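Local structure of catechol 1,2-dioxygenase (Burkholderia vietnamiensis, 5TD3) at residues E165-H168 and F174-H177. The protein probably catalyses the intradiol ring cleavage of catechol to cis,cis-muconate with molecular oxygen. Sequence-based numbering, arbitrary orientation.
With ZN (zinc ion), chain C.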
# COMPACT_ATOMS: atom_id res chain seq x y z
N GLU A 165 -25.62 10.88 15.18
CA GLU A 165 -24.48 10.26 15.84
C GLU A 165 -23.31 11.23 15.88
O GLU A 165 -23.06 11.95 14.91
CB GLU A 165 -24.05 8.99 15.12
CG GLU A 165 -25.10 7.92 15.01
CD GLU A 165 -24.55 6.72 14.26
OE1 GLU A 165 -23.63 6.10 14.78
OE2 GLU A 165 -25.04 6.41 13.15
N CYS A 166 -22.59 11.23 16.99
CA CYS A 166 -21.53 12.19 17.26
C CYS A 166 -20.30 11.44 17.74
O CYS A 166 -20.41 10.53 18.57
CB CYS A 166 -21.98 13.17 18.36
SG CYS A 166 -20.83 14.49 18.75
N TRP A 167 -19.12 11.82 17.24
CA TRP A 167 -17.89 11.36 17.89
C TRP A 167 -16.82 12.42 17.72
O TRP A 167 -16.79 13.13 16.71
CB TRP A 167 -17.41 9.99 17.36
CG TRP A 167 -16.98 9.90 15.89
CD1 TRP A 167 -15.70 9.77 15.40
CD2 TRP A 167 -17.84 9.84 14.74
NE1 TRP A 167 -15.72 9.67 14.03
CE2 TRP A 167 -17.02 9.70 13.60
CE3 TRP A 167 -19.23 9.90 14.56
CZ2 TRP A 167 -17.53 9.64 12.30
CZ3 TRP A 167 -19.75 9.82 13.28
CH2 TRP A 167 -18.90 9.70 12.16
N HIS A 168 -15.96 12.54 18.72
CA HIS A 168 -14.90 13.54 18.68
C HIS A 168 -13.83 13.19 19.71
O HIS A 168 -13.98 12.26 20.51
CB HIS A 168 -15.45 14.96 18.92
CG HIS A 168 -15.97 15.18 20.30
ND1 HIS A 168 -15.15 15.46 21.37
CD2 HIS A 168 -17.23 15.12 20.79
CE1 HIS A 168 -15.89 15.60 22.46
NE2 HIS A 168 -17.16 15.39 22.14
N PHE A 174 -7.06 12.57 21.33
CA PHE A 174 -7.26 11.14 21.16
C PHE A 174 -8.74 10.79 21.22
O PHE A 174 -9.52 11.41 21.95
CB PHE A 174 -6.51 10.34 22.23
CG PHE A 174 -5.02 10.42 22.12
CD1 PHE A 174 -4.39 10.30 20.89
CD2 PHE A 174 -4.23 10.61 23.26
CE1 PHE A 174 -3.01 10.37 20.79
CE2 PHE A 174 -2.86 10.68 23.16
CZ PHE A 174 -2.25 10.57 21.93
N TYR A 175 -9.10 9.79 20.44
CA TYR A 175 -10.46 9.25 20.43
C TYR A 175 -10.51 7.96 21.22
O TYR A 175 -9.59 7.14 21.17
CB TYR A 175 -10.92 8.94 19.02
CG TYR A 175 -11.17 10.12 18.13
CD1 TYR A 175 -10.13 10.91 17.65
CD2 TYR A 175 -12.46 10.42 17.70
CE1 TYR A 175 -10.37 11.98 16.81
CE2 TYR A 175 -12.70 11.48 16.86
CZ TYR A 175 -11.67 12.26 16.42
OH TYR A 175 -11.96 13.30 15.58
N SER A 176 -11.65 7.74 21.88
CA SER A 176 -11.84 6.43 22.49
C SER A 176 -11.77 5.33 21.43
O SER A 176 -12.11 5.54 20.27
CB SER A 176 -13.18 6.38 23.26
OG SER A 176 -14.28 6.60 22.39
N HIS A 177 -11.26 4.17 21.86
CA HIS A 177 -11.00 2.98 21.03
C HIS A 177 -9.77 3.15 20.14
O HIS A 177 -9.32 2.18 19.51
CB HIS A 177 -12.21 2.62 20.16
CG HIS A 177 -13.46 2.44 20.94
ND1 HIS A 177 -13.89 1.20 21.40
CD2 HIS A 177 -14.37 3.33 21.40
CE1 HIS A 177 -15.01 1.35 22.08
NE2 HIS A 177 -15.32 2.63 22.10
ZN ZN C . -11.94 13.48 13.74
O HOH W 1 -13.86 9.52 21.21
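The Y175 ring lays its CD2-CE2 flank against the backbone of H168 and the rim of the W167 indole, where strand 163-167 of the intradiol dioxygenase β-sandwich runs into the loop that carries this metal ligand. CE2 does most of the touching: it lies 3.5 Å from H168 C and 3.7 Å from W167 CD1. The two aromatic systems meet rim to rim, with the planes of the phenol and the five-membered indole ring at 58° and neither ring over the face of the other. Y175 reaches this place with CG beside its own backbone N and anti to the carbonyl carbon (chi1 -69°).

The W167 and H168 side chains point in different directions. The indole stacks on the zinc ligand H237 and, with its contact to Y175, borders two of the metal-binding side chains and forms part of their second shell; Y121 meets it edge-to-face. The H168 CB points away from 174-177, and the imidazole NE2 is hydrogen-bonded to T205 of strand 200-206 in the other sheet of the sandwich.

No direct hydrogen bond joins 165-168 to 174-177. A water closes the gap instead, donating to H168 O (2.8 Å) and accepting from S176 N (2.9 Å), and thereby satisfies two backbone groups of buried residues. Zinc is also held by H235 and H237, in a site that in relatives normally contains non-haem iron. Y175 OH binds zinc at 1.8 Å, with a CZ-OH-zinc angle of about 133°.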